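Local coordinates for calcium homeostasis modulator 1 (Oryzias latipes, PDB 6LMT), which probably forms a large-pore, voltage- and calcium-regulated membrane channel, built here from eight subunits, that passes ions and small molecules such as ATP, at residues Glu38-Thr50 / Leu152-Phe164. Sequence-based numbering, arbitrary orientation.
Sequences EFSCPCMPEYNYT and LKFLARIPCKDLF. With Y01 (cholesterol hemisuccinate), chain J.
Cys43 SG and Cys160 SG are joined by a disulfide of 2.0 Å, the covalent link between the loop before helix 48-70, on what is probably the extracellular side, and the chain that leaves helix 148-155. Its torsion about the S-S bond is 110°, and apolar groups flank it: Pro159 CD lies 4.0 Å from Cys43 SG, while a methyl of Leu163, CD1, approaches Cys43 CB. Pro159 also packs its CB and CG against Cys41 SG, CG at 3.8 Å. That sulfur belongs to the second disulfide, with Cys126, so the proline ring touches a sulfur of each bridge.

Next to the bridge, Ala156 O receives the side-chain amide of Asn48. ND2 donates over 3.2 Å, nearly within its own amide plane, and meets a lone pair in the carbonyl plane. Cys43 CA adds a CH···O contact to the same oxygen at 3.3 Å. At its other end the amide turns back: OD1 accepts weak bonds from the backbone N of Cys43 and of Met44. Asparagine suits this place because one flat group both donates across the contact and accepts, weakly, from the loop that precedes it. Alanine is small enough for the amide and the ring of Pro45 to approach its methyl, Pro45 CD lying 3.8 Å from Ala156 CB. The ring of Pro45 also rests its CB and CG against the backbone of Leu152, CB 3.7 Å from Leu152 O.

Further out, Cys126 brings helix 122-128 against Pro42 and Asn48, and Ile130 touches Ala156. Arg175 of the second subunit hydrogen-bonds Cys41 O. Two disulfides thus tie the entry to helix 48-70 to helix 122-128 and to the segment between helices 148-155 and 167-202.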
loop_
_atom_site.group_PDB
_atom_site.type_symbol
_atom_site.label_atom_id
_atom_site.label_comp_id
_atom_site.label_asym_id
_atom_site.label_seq_id
_atom_site.Cartn_x
_atom_site.Cartn_y
_atom_site.Cartn_z
ATOM N N GLU A 38 0.889 18.002 21.089
ATOM C CA GLU A 38 -0.217 18.934 20.939
ATOM C C GLU A 38 0.138 20.160 21.763
ATOM O O GLU A 38 0.117 20.124 22.990
ATOM C CB GLU A 38 -1.535 18.303 21.367
ATOM C CG GLU A 38 -2.765 18.883 20.687
ATOM C CD GLU A 38 -3.398 20.075 21.394
ATOM O OE1 GLU A 38 -3.331 20.156 22.637
ATOM O OE2 GLU A 38 -3.984 20.935 20.701
ATOM N N PHE A 39 0.485 21.234 21.070
ATOM C CA PHE A 39 0.872 22.491 21.684
ATOM C C PHE A 39 -0.330 23.099 22.376
ATOM O O PHE A 39 -1.352 23.350 21.741
ATOM C CB PHE A 39 1.390 23.429 20.598
ATOM C CG PHE A 39 2.116 24.621 21.106
ATOM C CD1 PHE A 39 3.470 24.570 21.334
ATOM C CD2 PHE A 39 1.451 25.798 21.355
ATOM C CE1 PHE A 39 4.136 25.672 21.791
ATOM C CE2 PHE A 39 2.112 26.887 21.831
ATOM C CZ PHE A 39 3.453 26.818 22.057
ATOM N N SER A 40 -0.226 23.326 23.672
ATOM C CA SER A 40 -1.344 23.851 24.451
ATOM C C SER A 40 -0.868 25.036 25.261
ATOM O O SER A 40 -0.599 24.888 26.452
ATOM C CB SER A 40 -1.917 22.790 25.342
ATOM O OG SER A 40 -2.878 23.350 26.200
ATOM N N CYS A 41 -0.817 26.192 24.618
ATOM C CA CYS A 41 -0.440 27.427 25.279
ATOM C C CYS A 41 -1.443 27.738 26.383
ATOM O O CYS A 41 -2.645 27.550 26.180
ATOM C CB CYS A 41 -0.394 28.554 24.247
ATOM S SG CYS A 41 0.214 30.161 24.768
ATOM N N PRO A 42 -0.993 28.152 27.571
ATOM C CA PRO A 42 -1.928 28.412 28.669
ATOM C C PRO A 42 -2.874 29.550 28.393
ATOM O O PRO A 42 -3.996 29.530 28.907
ATOM C CB PRO A 42 -1.000 28.773 29.830
ATOM C CG PRO A 42 0.290 28.337 29.434
ATOM C CD PRO A 42 0.389 28.381 27.988
ATOM N N CYS A 43 -2.440 30.522 27.586
ATOM C CA CYS A 43 -3.139 31.771 27.293
ATOM C C CYS A 43 -3.463 32.551 28.558
ATOM O O CYS A 43 -4.550 33.094 28.720
ATOM C CB CYS A 43 -4.370 31.546 26.413
ATOM S SG CYS A 43 -3.921 31.465 24.667
ATOM N N MET A 44 -2.478 32.631 29.439
ATOM C CA MET A 44 -2.460 33.390 30.667
ATOM C C MET A 44 -1.144 34.147 30.724
ATOM O O MET A 44 -0.105 33.580 30.400
ATOM C CB MET A 44 -2.575 32.469 31.874
ATOM C CG MET A 44 -3.875 31.741 31.948
ATOM S SD MET A 44 -3.859 30.424 33.147
ATOM C CE MET A 44 -3.782 31.351 34.652
ATOM N N PRO A 45 -1.149 35.414 31.143
ATOM C CA PRO A 45 0.075 36.219 31.072
ATOM C C PRO A 45 1.145 35.858 32.081
ATOM O O PRO A 45 2.234 36.431 32.014
ATOM C CB PRO A 45 -0.437 37.635 31.310
ATOM C CG PRO A 45 -1.667 37.462 32.036
ATOM C CD PRO A 45 -2.299 36.228 31.549
ATOM N N GLU A 46 0.890 34.946 33.004
ATOM C CA GLU A 46 1.899 34.524 33.962
ATOM C C GLU A 46 2.700 33.345 33.463
ATOM O O GLU A 46 3.833 33.143 33.894
ATOM C CB GLU A 46 1.249 34.123 35.288
ATOM C CG GLU A 46 0.454 35.204 35.940
ATOM C CD GLU A 46 -0.997 35.199 35.507
ATOM O OE1 GLU A 46 -1.415 34.241 34.835
ATOM O OE2 GLU A 46 -1.711 36.174 35.816
ATOM N N TYR A 47 2.125 32.566 32.564
ATOM C CA TYR A 47 2.604 31.243 32.248
ATOM C C TYR A 47 2.955 31.084 30.786
ATOM O O TYR A 47 3.522 30.055 30.422
ATOM C CB TYR A 47 1.533 30.221 32.635
ATOM C CG TYR A 47 1.240 30.197 34.107
ATOM C CD1 TYR A 47 2.247 30.379 35.037
ATOM C CD2 TYR A 47 -0.064 30.130 34.564
ATOM C CE1 TYR A 47 1.973 30.405 36.376
ATOM C CE2 TYR A 47 -0.345 30.161 35.894
ATOM C CZ TYR A 47 0.674 30.296 36.798
ATOM O OH TYR A 47 0.396 30.326 38.140
ATOM N N ASN A 48 2.639 32.072 29.943
ATOM C CA ASN A 48 2.858 31.942 28.505
ATOM C C ASN A 48 4.327 31.919 28.152
ATOM O O ASN A 48 4.739 31.173 27.263
ATOM C CB ASN A 48 2.209 33.076 27.733
ATOM C CG ASN A 48 0.783 32.854 27.457
ATOM O OD1 ASN A 48 0.305 31.750 27.539
ATOM N ND2 ASN A 48 0.132 33.864 26.945
ATOM N N TYR A 49 5.123 32.742 28.822
ATOM C CA TYR A 49 6.543 32.812 28.531
ATOM C C TYR A 49 7.245 31.513 28.897
ATOM O O TYR A 49 8.052 31.004 28.123
ATOM C CB TYR A 49 7.173 33.990 29.267
ATOM C CG TYR A 49 8.622 34.165 28.944
ATOM C CD1 TYR A 49 9.011 34.790 27.781
ATOM C CD2 TYR A 49 9.610 33.660 29.781
ATOM C CE1 TYR A 49 10.329 34.928 27.470
ATOM C CE2 TYR A 49 10.927 33.784 29.468
ATOM C CZ TYR A 49 11.280 34.423 28.317
ATOM O OH TYR A 49 12.603 34.558 28.012
ATOM N N THR A 50 6.958 30.962 30.073
ATOM C CA THR A 50 7.676 29.768 30.490
ATOM C C THR A 50 7.215 28.546 29.723
ATOM O O THR A 50 7.998 27.622 29.518
ATOM C CB THR A 50 7.526 29.534 31.987
ATOM O OG1 THR A 50 6.185 29.164 32.282
ATOM C CG2 THR A 50 7.831 30.791 32.719
ATOM N N LEU A 152 -2.984 42.834 29.486
ATOM C CA LEU A 152 -2.085 41.691 29.493
ATOM C C LEU A 152 -2.850 40.384 29.385
ATOM O O LEU A 152 -2.370 39.437 28.761
ATOM C CB LEU A 152 -1.222 41.692 30.744
ATOM C CG LEU A 152 -0.098 42.707 30.759
ATOM C CD1 LEU A 152 0.588 42.677 32.094
ATOM C CD2 LEU A 152 0.875 42.388 29.660
ATOM N N LYS A 153 -4.034 40.307 29.990
ATOM C CA LYS A 153 -4.870 39.129 29.805
ATOM C C LYS A 153 -5.446 39.072 28.404
ATOM O O LYS A 153 -5.694 37.981 27.885
ATOM C CB LYS A 153 -6.007 39.113 30.816
ATOM C CG LYS A 153 -5.577 38.911 32.237
ATOM C CD LYS A 153 -6.776 38.883 33.147
ATOM C CE LYS A 153 -6.354 38.781 34.586
ATOM N NZ LYS A 153 -7.528 38.806 35.490
ATOM N N PHE A 154 -5.677 40.231 27.792
ATOM C CA PHE A 154 -6.214 40.286 26.441
ATOM C C PHE A 154 -5.184 39.821 25.418
ATOM O O PHE A 154 -5.501 39.042 24.517
ATOM C CB PHE A 154 -6.675 41.714 26.154
ATOM C CG PHE A 154 -7.252 41.910 24.795
ATOM C CD1 PHE A 154 -8.526 41.483 24.506
ATOM C CD2 PHE A 154 -6.518 42.529 23.806
ATOM C CE1 PHE A 154 -9.051 41.657 23.261
ATOM C CE2 PHE A 154 -7.037 42.699 22.565
ATOM C CZ PHE A 154 -8.309 42.265 22.293
ATOM N N LEU A 155 -3.948 40.294 25.543
ATOM C CA LEU A 155 -2.884 39.922 24.628
ATOM C C LEU A 155 -2.405 38.503 24.833
ATOM O O LEU A 155 -1.859 37.911 23.904
ATOM C CB LEU A 155 -1.702 40.867 24.785
ATOM C CG LEU A 155 -1.914 42.315 24.383
ATOM C CD1 LEU A 155 -0.691 43.109 24.710
ATOM C CD2 LEU A 155 -2.227 42.394 22.926
ATOM N N ALA A 156 -2.595 37.944 26.022
ATOM C CA ALA A 156 -2.168 36.583 26.280
ATOM C C ALA A 156 -3.037 35.556 25.584
ATOM O O ALA A 156 -2.607 34.418 25.432
ATOM C CB ALA A 156 -2.158 36.316 27.771
ATOM N N ARG A 157 -4.232 35.926 25.147
ATOM C CA ARG A 157 -5.145 34.986 24.525
ATOM C C ARG A 157 -5.019 34.950 23.011
ATOM O O ARG A 157 -5.731 34.177 22.373
ATOM C CB ARG A 157 -6.573 35.315 24.935
ATOM C CG ARG A 157 -6.811 35.142 26.419
ATOM C CD ARG A 157 -8.278 35.198 26.780
ATOM N NE ARG A 157 -8.875 36.508 26.545
ATOM C CZ ARG A 157 -8.995 37.462 27.467
ATOM N NH1 ARG A 157 -8.577 37.254 28.706
ATOM N NH2 ARG A 157 -9.556 38.621 27.155
ATOM N N ILE A 158 -4.123 35.775 22.451
ATOM C CA ILE A 158 -3.833 35.719 21.006
ATOM C C ILE A 158 -3.410 34.353 20.478
ATOM O O ILE A 158 -3.888 33.972 19.399
ATOM C CB ILE A 158 -2.851 36.841 20.633
ATOM C CG1 ILE A 158 -3.547 38.192 20.719
ATOM C CG2 ILE A 158 -2.231 36.673 19.261
ATOM C CD1 ILE A 158 -2.647 39.361 20.580
ATOM N N PRO A 159 -2.586 33.534 21.162
ATOM C CA PRO A 159 -2.296 32.202 20.610
ATOM C C PRO A 159 -3.471 31.236 20.571
ATOM O O PRO A 159 -3.325 30.152 20.005
ATOM C CB PRO A 159 -1.214 31.672 21.542
ATOM C CG PRO A 159 -0.637 32.789 22.107
ATOM C CD PRO A 159 -1.670 33.780 22.291
ATOM N N CYS A 160 -4.612 31.580 21.138
ATOM C CA CYS A 160 -5.762 30.701 21.260
ATOM C C CYS A 160 -6.873 31.243 20.369
ATOM O O CYS A 160 -7.363 32.349 20.597
ATOM C CB CYS A 160 -6.194 30.637 22.721
ATOM S SG CYS A 160 -4.941 29.941 23.843
ATOM N N LYS A 161 -7.255 30.474 19.346
ATOM C CA LYS A 161 -8.288 30.923 18.414
ATOM C C LYS A 161 -9.646 31.011 19.084
ATOM O O LYS A 161 -10.412 31.945 18.835
ATOM C CB LYS A 161 -8.397 29.978 17.225
ATOM C CG LYS A 161 -7.192 29.904 16.348
ATOM C CD LYS A 161 -7.458 28.983 15.181
ATOM C CE LYS A 161 -6.254 28.893 14.268
ATOM N NZ LYS A 161 -5.121 28.193 14.926
ATOM N N ASP A 162 -9.965 30.038 19.919
ATOM C CA ASP A 162 -11.249 29.940 20.584
ATOM C C ASP A 162 -11.307 30.696 21.900
ATOM O O ASP A 162 -12.261 30.520 22.657
ATOM C CB ASP A 162 -11.597 28.466 20.771
ATOM C CG ASP A 162 -10.440 27.652 21.323
ATOM O OD1 ASP A 162 -9.370 28.221 21.630
ATOM O OD2 ASP A 162 -10.580 26.414 21.402
ATOM N N LEU A 163 -10.326 31.544 22.181
ATOM C CA LEU A 163 -10.381 32.439 23.320
ATOM C C LEU A 163 -10.163 33.885 22.921
ATOM O O LEU A 163 -10.242 34.765 23.779
ATOM C CB LEU A 163 -9.333 32.059 24.373
ATOM C CG LEU A 163 -9.448 30.715 25.078
ATOM C CD1 LEU A 163 -8.287 30.522 25.999
ATOM C CD2 LEU A 163 -10.740 30.632 25.834
ATOM N N PHE A 164 -9.868 34.151 21.657
ATOM C CA PHE A 164 -9.634 35.496 21.162
ATOM C C PHE A 164 -10.660 35.725 20.068
ATOM O O PHE A 164 -10.777 34.908 19.151
ATOM C CB PHE A 164 -8.212 35.652 20.625
ATOM C CG PHE A 164 -7.789 37.069 20.454
ATOM C CD1 PHE A 164 -7.314 37.784 21.528
ATOM C CD2 PHE A 164 -7.900 37.699 19.240
ATOM C CE1 PHE A 164 -6.935 39.082 21.383
ATOM C CE2 PHE A 164 -7.522 38.998 19.097
ATOM C CZ PHE A 164 -7.041 39.685 20.169
HETATM C CAA Y01 J . 19.330 27.997 22.442
HETATM C CBA Y01 J . 18.136 27.717 21.550
HETATM C CAB Y01 J . 17.251 26.650 22.169
HETATM C CAN Y01 J . 17.353 28.995 21.254
HETATM C CAJ Y01 J . 16.748 29.685 22.448
HETATM C CAO Y01 J . 16.479 31.146 22.191
HETATM C CBB Y01 J . 15.799 31.930 23.326
HETATM C CAC Y01 J . 16.412 31.534 24.666
HETATM C CBE Y01 J . 15.893 33.444 23.037
HETATM C CAP Y01 J . 15.623 33.768 21.540
HETATM C CAQ Y01 J . 14.679 34.977 21.505
HETATM C CBG Y01 J . 14.967 35.649 22.839
HETATM C CBI Y01 J . 15.021 34.470 23.830
HETATM C CAE Y01 J . 13.634 33.869 24.088
HETATM C CAU Y01 J . 15.598 35.062 25.122
HETATM C CAS Y01 J . 14.745 36.219 25.663
HETATM C CBF Y01 J . 14.490 37.351 24.649
HETATM C CBD Y01 J . 14.056 36.781 23.285
HETATM C CAK Y01 J . 14.004 37.896 22.252
HETATM C CAI Y01 J . 13.165 39.023 22.754
HETATM C CAZ Y01 J . 12.856 39.204 24.029
HETATM C CAV Y01 J . 11.909 40.305 24.444
HETATM C CBH Y01 J . 13.470 38.408 25.178
HETATM C CAD Y01 J . 12.330 37.733 25.965
HETATM C CAT Y01 J . 14.166 39.447 26.087
HETATM C CAR Y01 J . 13.236 40.593 26.510
HETATM C CBC Y01 J . 12.617 41.304 25.330
HETATM O OAW Y01 J . 11.626 42.272 25.785
HETATM C CAY Y01 J . 11.154 43.161 24.913
HETATM O OAG Y01 J . 11.689 43.439 23.878
HETATM C CAM Y01 J . 9.861 43.772 25.372
HETATM C CAL Y01 J . 9.199 44.652 24.330
HETATM C CAX Y01 J . 7.896 45.302 24.761
HETATM O OAH Y01 J . 7.488 45.099 25.923
HETATM O OAF Y01 J . 7.292 46.008 23.931
#